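Local coordinates for flagellar basal body protein (Helicobacter pylori, PDB 5NPY), which probably builds the flagellar hook, the curved segment thought to join the rotary basal body to the filament, as a FlgE-type subunit, at residues Y356-G368 against S464-R476. Numbering follows the deposited sequence.
Sequences YYSTEVDIYDKAG and SKLLEASQDGKPR
Tyr-357 turns one face of its ring to Ser-464 CB, which sits almost over the ring centre in a CH-pi contact, 3.5 Å from the centroid. With CG anti to the backbone N (chi1 -164°), the ring reaches across to the start of strand 465-471, and Tyr-357 OH comes to 3.3 Å from Lys-465 CA. Ser-464 OG turns instead to the backbone N of Asn-200 and to a water that also bonds Tyr-356 O. Further along, the two methyls of Val-361 straddle Ala-469 CB, each 3.8 Å away. Gln-471 then stretches its extended side chain between the strands, and NE2 donates to Asp-362 O at 2.8 Å, bent at the hydrogen (143°). Gln-471 OE1 lies 3.5 Å from Ile-363 CG2 and is bonded by Ser-190 OG, so both ends of the amide are held and its rotation is fixed. At the far end Pro-475 covers one face of the Tyr-364 ring, with CD 4.0 Å from the centroid and CB against CE2. The axes of 356-364 and 465-471 run in the same general direction, 34° apart and 7.8 Å at closest approach, so side chains rather than paired backbones join them. This is facing-sheet packing of a beta sandwich: strand 346-364 pairs with 370-381, strand 465-471 edges the sheet containing 192-198 and 442-447, and Ile-195, Leu-444 and Tyr-446 from those two strands extend the interior beside Thr-359, Val-361 and Ile-363.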
ATOM      1  N   TYR A 356     -12.383  12.574  -9.745  1.00 25.18           N
ATOM      2  CA  TYR A 356     -11.582  11.506 -10.328  1.00 17.68           C
ATOM      3  C   TYR A 356     -10.284  11.366  -9.550  1.00 20.50           C
ATOM      4  O   TYR A 356      -9.825  12.311  -8.905  1.00 23.60           O
ATOM      5  CB  TYR A 356     -11.288  11.787 -11.816  1.00 17.55           C
ATOM      6  CG  TYR A 356     -10.419  10.741 -12.492  1.00 22.33           C
ATOM      7  CD1 TYR A 356      -9.066  10.958 -12.722  1.00 24.35           C
ATOM      8  CD2 TYR A 356     -10.965   9.526 -12.904  1.00 30.57           C
ATOM      9  CE1 TYR A 356      -8.277   9.988 -13.361  1.00 23.38           C
ATOM     10  CE2 TYR A 356     -10.198   8.565 -13.514  1.00 23.87           C
ATOM     11  CZ  TYR A 356      -8.869   8.789 -13.747  1.00 24.85           C
ATOM     12  OH  TYR A 356      -8.148   7.802 -14.386  1.00 30.70           O
ATOM     13  N   TYR A 357      -9.701  10.165  -9.600  1.00 23.63           N
ATOM     14  CA  TYR A 357      -8.312   9.969  -9.187  1.00 16.26           C
ATOM     15  C   TYR A 357      -7.822   8.645  -9.765  1.00 20.10           C
ATOM     16  O   TYR A 357      -8.605   7.844 -10.278  1.00 29.41           O
ATOM     17  CB  TYR A 357      -8.148  10.012  -7.660  1.00 18.14           C
ATOM     18  CG  TYR A 357      -6.695  10.207  -7.227  1.00 17.43           C
ATOM     19  CD1 TYR A 357      -5.934  11.240  -7.764  1.00 14.02           C
ATOM     20  CD2 TYR A 357      -6.087   9.348  -6.318  1.00 22.18           C
ATOM     21  CE1 TYR A 357      -4.601  11.434  -7.393  1.00 18.26           C
ATOM     22  CE2 TYR A 357      -4.755   9.517  -5.930  1.00 13.75           C
ATOM     23  CZ  TYR A 357      -4.019  10.580  -6.481  1.00 26.27           C
ATOM     24  OH  TYR A 357      -2.712  10.799  -6.143  1.00 22.93           O
ATOM     25  N   SER A 358      -6.508   8.437  -9.695  1.00 21.20           N
ATOM     26  CA  SER A 358      -5.886   7.208 -10.177  1.00 19.37           C
ATOM     27  C   SER A 358      -4.621   6.939  -9.374  1.00 23.81           C
ATOM     28  O   SER A 358      -3.917   7.872  -8.980  1.00 32.80           O
ATOM     29  CB  SER A 358      -5.554   7.273 -11.671  1.00 22.43           C
ATOM     30  OG  SER A 358      -4.679   8.343 -11.915  1.00 29.11           O
ATOM     31  N   THR A 359      -4.371   5.667  -9.084  1.00 20.69           N
ATOM     32  CA  THR A 359      -3.186   5.245  -8.347  1.00 18.09           C
ATOM     33  C   THR A 359      -2.554   4.097  -9.110  1.00 20.99           C
ATOM     34  O   THR A 359      -3.153   3.540 -10.031  1.00 18.90           O
ATOM     35  CB  THR A 359      -3.517   4.809  -6.913  1.00 23.53           C
ATOM     36  OG1 THR A 359      -4.293   3.597  -6.950  1.00 19.12           O
ATOM     37  CG2 THR A 359      -4.294   5.940  -6.181  1.00 13.63           C
ATOM     38  N   GLU A 360      -1.335   3.741  -8.721  1.00 25.65           N
ATOM     39  CA  GLU A 360      -0.567   2.740  -9.453  1.00 27.17           C
ATOM     40  C   GLU A 360       0.527   2.220  -8.533  1.00 25.98           C
ATOM     41  O   GLU A 360       1.214   3.011  -7.886  1.00 26.82           O
ATOM     42  CB  GLU A 360       0.010   3.348 -10.739  1.00 29.40           C
ATOM     43  CG  GLU A 360       0.795   2.403 -11.634  1.00 44.06           C
ATOM     44  CD  GLU A 360       1.503   3.142 -12.786  1.00 39.54           C
ATOM     45  OE1 GLU A 360       0.852   3.411 -13.823  1.00 41.43           O
ATOM     46  OE2 GLU A 360       2.709   3.459 -12.646  1.00 35.25           O
ATOM     47  N   VAL A 361       0.640   0.899  -8.444  1.00 21.35           N
ATOM     48  CA  VAL A 361       1.575   0.200  -7.566  1.00 14.05           C
ATOM     49  C   VAL A 361       2.425  -0.741  -8.420  1.00 32.29           C
ATOM     50  O   VAL A 361       1.907  -1.420  -9.318  1.00 26.88           O
ATOM     51  CB  VAL A 361       0.812  -0.597  -6.480  1.00 19.58           C
ATOM     52  CG1 VAL A 361       1.755  -1.399  -5.603  1.00 21.11           C
ATOM     53  CG2 VAL A 361      -0.058   0.346  -5.626  1.00 26.41           C
ATOM     54  N   ASP A 362       3.727  -0.786  -8.138  1.00 23.77           N
ATOM     55  CA  ASP A 362       4.598  -1.750  -8.790  1.00 30.74           C
ATOM     56  C   ASP A 362       4.372  -3.127  -8.186  1.00 21.29           C
ATOM     57  O   ASP A 362       4.479  -3.303  -6.968  1.00 23.77           O
ATOM     58  CB  ASP A 362       6.070  -1.356  -8.642  1.00 30.37           C
ATOM     59  CG  ASP A 362       6.410  -0.033  -9.323  1.00 37.65           C
ATOM     60  OD1 ASP A 362       7.363   0.645  -8.866  1.00 45.73           O
ATOM     61  OD2 ASP A 362       5.752   0.322 -10.319  1.00 29.79           O
ATOM     62  N   ILE A 363       4.079  -4.109  -9.032  1.00 17.77           N
ATOM     63  CA  ILE A 363       3.960  -5.483  -8.560  1.00 21.01           C
ATOM     64  C   ILE A 363       4.805  -6.375  -9.454  1.00 28.57           C
ATOM     65  O   ILE A 363       5.225  -5.979 -10.547  1.00 25.04           O
ATOM     66  CB  ILE A 363       2.498  -5.972  -8.508  1.00 23.61           C
ATOM     67  CG1 ILE A 363       1.914  -6.069  -9.920  1.00 22.25           C
ATOM     68  CG2 ILE A 363       1.667  -5.041  -7.597  1.00 16.54           C
ATOM     69  CD1 ILE A 363       0.566  -6.799  -9.991  1.00 17.94           C
ATOM     70  N   TYR A 364       5.065  -7.591  -8.959  1.00 26.86           N
ATOM     71  CA  TYR A 364       6.077  -8.466  -9.529  1.00 28.25           C
ATOM     72  C   TYR A 364       5.555  -9.885  -9.632  1.00 32.00           C
ATOM     73  O   TYR A 364       4.919 -10.380  -8.699  1.00 29.86           O
ATOM     74  CB  TYR A 364       7.356  -8.440  -8.683  1.00 23.50           C
ATOM     75  CG  TYR A 364       7.822  -7.033  -8.429  1.00 23.50           C
ATOM     76  CD1 TYR A 364       7.506  -6.375  -7.244  1.00 27.87           C
ATOM     77  CD2 TYR A 364       8.550  -6.344  -9.391  1.00 33.63           C
ATOM     78  CE1 TYR A 364       7.915  -5.061  -7.024  1.00 28.66           C
ATOM     79  CE2 TYR A 364       8.962  -5.034  -9.183  1.00 35.89           C
ATOM     80  CZ  TYR A 364       8.639  -4.394  -7.999  1.00 36.36           C
ATOM     81  OH  TYR A 364       9.054  -3.091  -7.789  1.00 43.26           O
ATOM     82  N   ASP A 365       5.851 -10.544 -10.765  1.00 27.90           N
ATOM     83  CA  ASP A 365       5.487 -11.945 -10.962  1.00 27.84           C
ATOM     84  C   ASP A 365       6.537 -12.846 -10.300  1.00 31.43           C
ATOM     85  O   ASP A 365       7.453 -12.377  -9.618  1.00 30.80           O
ATOM     86  CB  ASP A 365       5.290 -12.245 -12.452  1.00 24.32           C
ATOM     87  CG  ASP A 365       6.570 -12.093 -13.280  1.00 30.07           C
ATOM     88  OD1 ASP A 365       7.696 -12.050 -12.741  1.00 37.42           O
ATOM     89  OD2 ASP A 365       6.435 -12.014 -14.506  1.00 23.39           O
ATOM     90  N   LYS A 366       6.412 -14.167 -10.487  1.00 32.63           N
ATOM     91  CA  LYS A 366       7.375 -15.087  -9.882  1.00 35.59           C
ATOM     92  C   LYS A 366       8.793 -14.849 -10.402  1.00 34.81           C
ATOM     93  O   LYS A 366       9.770 -15.150  -9.703  1.00 33.12           O
ATOM     94  CB  LYS A 366       6.966 -16.536 -10.142  1.00 27.44           C
ATOM     95  CG  LYS A 366       5.778 -16.999  -9.350  1.00 32.33           C
ATOM     96  CD  LYS A 366       5.362 -18.393  -9.767  1.00 34.90           C
ATOM     97  CE  LYS A 366       4.033 -18.780  -9.144  1.00 38.20           C
ATOM     98  NZ  LYS A 366       3.715 -20.211  -9.393  1.00 48.91           N
ATOM     99  N   ALA A 367       8.924 -14.319 -11.622  1.00 20.83           N
ATOM    100  CA  ALA A 367      10.228 -14.047 -12.210  1.00 25.54           C
ATOM    101  C   ALA A 367      10.809 -12.713 -11.763  1.00 39.47           C
ATOM    102  O   ALA A 367      11.991 -12.462 -12.021  1.00 41.70           O
ATOM    103  CB  ALA A 367      10.138 -14.071 -13.736  1.00 20.19           C
ATOM    104  N   GLY A 368      10.017 -11.870 -11.094  1.00 30.46           N
ATOM    105  CA  GLY A 368      10.470 -10.567 -10.660  1.00 30.63           C
ATOM    106  C   GLY A 368      10.228  -9.464 -11.657  1.00 34.39           C
ATOM    107  O   GLY A 368      10.723  -8.346 -11.456  1.00 45.42           O
ATOM    108  N   SER A 464      -5.674  14.745  -3.205  1.00 14.65           N
ATOM    109  CA  SER A 464      -5.683  13.322  -3.555  1.00 23.67           C
ATOM    110  C   SER A 464      -4.241  12.835  -3.680  1.00 23.02           C
ATOM    111  O   SER A 464      -3.393  13.506  -4.281  1.00 23.83           O
ATOM    112  CB  SER A 464      -6.449  13.080  -4.849  1.00 17.86           C
ATOM    113  OG  SER A 464      -7.801  13.463  -4.697  1.00 20.49           O
ATOM    114  N   LYS A 465      -3.946  11.697  -3.059  1.00 21.11           N
ATOM    115  CA  LYS A 465      -2.553  11.306  -2.879  1.00 21.34           C
ATOM    116  C   LYS A 465      -2.482   9.836  -2.522  1.00 18.90           C
ATOM    117  O   LYS A 465      -3.272   9.364  -1.703  1.00 13.69           O
ATOM    118  CB  LYS A 465      -1.888  12.126  -1.754  1.00 19.52           C
ATOM    119  CG  LYS A 465      -0.391  11.986  -1.637  1.00 15.29           C
ATOM    120  CD  LYS A 465       0.162  12.812  -0.429  1.00 21.69           C
ATOM    121  CE  LYS A 465      -0.465  14.215  -0.305  1.00 24.21           C
ATOM    122  NZ  LYS A 465       0.093  15.227  -1.295  1.00 14.25           N
ATOM    123  N   LEU A 466      -1.489   9.141  -3.077  1.00 21.77           N
ATOM    124  CA  LEU A 466      -1.143   7.811  -2.598  1.00 26.15           C
ATOM    125  C   LEU A 466      -0.144   7.917  -1.447  1.00 22.40           C
ATOM    126  O   LEU A 466       0.983   8.390  -1.621  1.00 29.57           O
ATOM    127  CB  LEU A 466      -0.593   6.950  -3.730  1.00 27.16           C
ATOM    128  CG  LEU A 466      -0.187   5.565  -3.218  1.00 32.97           C
ATOM    129  CD1 LEU A 466      -1.444   4.689  -2.995  1.00 13.40           C
ATOM    130  CD2 LEU A 466       0.721   4.915  -4.241  1.00 23.36           C
ATOM    131  N   LEU A 467      -0.577   7.486  -0.267  1.00 19.60           N
ATOM    132  CA  LEU A 467       0.222   7.579   0.948  1.00 17.17           C
ATOM    133  C   LEU A 467       1.278   6.483   1.030  1.00 28.18           C
ATOM    134  O   LEU A 467       2.460   6.767   1.264  1.00 25.86           O
ATOM    135  CB  LEU A 467      -0.686   7.486   2.171  1.00 16.89           C
ATOM    136  CG  LEU A 467      -1.904   8.386   2.050  1.00 19.44           C
ATOM    137  CD1 LEU A 467      -2.654   8.320   3.357  1.00 13.17           C
ATOM    138  CD2 LEU A 467      -1.420   9.845   1.778  1.00 18.64           C
ATOM    139  N   GLU A 468       0.868   5.224   0.859  1.00 23.67           N
ATOM    140  CA  GLU A 468       1.774   4.092   1.011  1.00 19.28           C
ATOM    141  C   GLU A 468       1.208   2.888   0.269  1.00 25.09           C
ATOM    142  O   GLU A 468      -0.006   2.700   0.240  1.00 22.29           O
ATOM    143  CB  GLU A 468       1.970   3.744   2.487  1.00 19.26           C
ATOM    144  CG  GLU A 468       3.001   2.663   2.776  1.00 21.43           C
ATOM    145  CD  GLU A 468       3.068   2.328   4.250  1.00 16.33           C
ATOM    146  OE1 GLU A 468       1.993   2.214   4.863  1.00 29.23           O
ATOM    147  OE2 GLU A 468       4.187   2.194   4.795  1.00 25.09           O
ATOM    148  N   ALA A 469       2.093   2.091  -0.337  1.00 26.39           N
ATOM    149  CA  ALA A 469       1.736   0.801  -0.929  1.00 26.18           C
ATOM    150  C   ALA A 469       2.540  -0.294  -0.239  1.00 22.55           C
ATOM    151  O   ALA A 469       3.771  -0.308  -0.313  1.00 26.11           O
ATOM    152  CB  ALA A 469       1.982   0.773  -2.440  1.00 18.87           C
ATOM    153  N   SER A 470       1.842  -1.180   0.450  1.00 20.83           N
ATOM    154  CA  SER A 470       2.414  -2.323   1.138  1.00 27.93           C
ATOM    155  C   SER A 470       2.097  -3.586   0.338  1.00 32.10           C
ATOM    156  O   SER A 470       1.001  -3.731  -0.214  1.00 26.70           O
ATOM    157  CB  SER A 470       1.862  -2.437   2.567  1.00 22.96           C
ATOM    158  OG  SER A 470       2.138  -1.271   3.339  1.00 29.19           O
ATOM    159  N   GLN A 471       3.056  -4.498   0.282  1.00 33.22           N
ATOM    160  CA  GLN A 471       2.973  -5.562  -0.700  1.00 37.33           C
ATOM    161  C   GLN A 471       4.118  -6.537  -0.477  1.00 47.21           C
ATOM    162  O   GLN A 471       5.230  -6.131  -0.135  1.00 39.79           O
ATOM    163  CB  GLN A 471       3.037  -4.992  -2.110  1.00 37.59           C
ATOM    164  CG  GLN A 471       3.130  -6.010  -3.145  1.00 55.13           C
ATOM    165  CD  GLN A 471       3.837  -5.530  -4.334  1.00 45.54           C
ATOM    166  OE1 GLN A 471       4.022  -6.207  -5.253  1.00 54.87           O
ATOM    167  NE2 GLN A 471       4.253  -4.360  -4.338  1.00 33.52           N
ATOM    168  N   ASP A 472       3.847  -7.817  -0.694  1.00 40.56           N
ATOM    169  CA  ASP A 472       4.835  -8.825  -0.382  1.00 27.16           C
ATOM    170  C   ASP A 472       5.743  -9.152  -1.555  1.00 25.42           C
ATOM    171  O   ASP A 472       6.718  -9.882  -1.367  1.00 41.04           O
ATOM    172  CB  ASP A 472       4.132 -10.099   0.139  1.00 22.78           C
ATOM    173  CG  ASP A 472       3.136 -10.683  -0.860  1.00 28.70           C
ATOM    174  OD1 ASP A 472       2.790 -11.874  -0.716  1.00 36.34           O
ATOM    175  OD2 ASP A 472       2.694  -9.962  -1.777  1.00 28.17           O
ATOM    176  N   GLY A 473       5.466  -8.640  -2.751  1.00 22.51           N
ATOM    177  CA  GLY A 473       6.277  -8.997  -3.909  1.00 23.96           C
ATOM    178  C   GLY A 473       7.586  -8.225  -3.935  1.00 30.92           C
ATOM    179  O   GLY A 473       7.675  -7.106  -3.439  1.00 37.01           O
ATOM    180  N   LYS A 474       8.622  -8.849  -4.516  1.00 30.58           N
ATOM    181  CA  LYS A 474       9.992  -8.319  -4.518  1.00 36.61           C
ATOM    182  C   LYS A 474      10.611  -8.573  -5.884  1.00 33.13           C
ATOM    183  O   LYS A 474      10.360  -9.620  -6.491  1.00 29.70           O
ATOM    184  CB  LYS A 474      10.903  -8.955  -3.447  1.00 34.09           C
ATOM    185  CG  LYS A 474      10.354  -8.990  -2.030  1.00 27.53           C
ATOM    186  CD  LYS A 474      10.766  -7.790  -1.215  1.00 31.13           C
ATOM    187  CE  LYS A 474       9.784  -7.543  -0.074  1.00 45.22           C
ATOM    188  NZ  LYS A 474       8.521  -6.861  -0.548  1.00 51.99           N
ATOM    189  N   PRO A 475      11.418  -7.646  -6.386  1.00 42.67           N
ATOM    190  CA  PRO A 475      12.130  -7.877  -7.647  1.00 43.25           C
ATOM    191  C   PRO A 475      13.486  -8.549  -7.455  1.00 43.12           C
ATOM    192  O   PRO A 475      14.070  -8.567  -6.365  1.00 35.13           O
ATOM    193  CB  PRO A 475      12.301  -6.456  -8.209  1.00 39.51           C
ATOM    194  CG  PRO A 475      12.366  -5.586  -6.986  1.00 35.13           C
ATOM    195  CD  PRO A 475      11.522  -6.246  -5.924  1.00 39.76           C
ATOM    196  N   ARG A 476      13.970  -9.119  -8.558  1.00 45.85           N
ATOM    197  CA  ARG A 476      15.315  -9.673  -8.621  1.00 51.61           C
ATOM    198  C   ARG A 476      16.345  -8.641  -8.143  1.00 54.78           C
ATOM    199  O   ARG A 476      16.185  -7.433  -8.340  1.00 46.54           O
ATOM    200  CB  ARG A 476      15.593 -10.111 -10.067  1.00 65.55           C
ATOM    201  CG  ARG A 476      16.691 -11.143 -10.252  1.00 77.41           C
ATOM    202  CD  ARG A 476      16.138 -12.549 -10.459  1.00 87.03           C
ATOM    203  NE  ARG A 476      17.052 -13.565  -9.930  1.00 94.81           N
ATOM    204  CZ  ARG A 476      16.856 -14.881 -10.009  1.00 98.33           C
ATOM    205  NH1 ARG A 476      15.772 -15.363 -10.606  1.00 97.80           N
ATOM    206  NH2 ARG A 476      17.752 -15.717  -9.489  1.00 97.58           N
TER
HETATM  207  O   HOH W   1      -9.075  13.883  -6.981  1.00 29.18           O
HETATM  208  O   HOH W   2       0.507  10.403  -4.847  1.00 19.90           O
HETATM  209  O   HOH W   3      14.477 -14.291 -12.699  1.00 33.93           O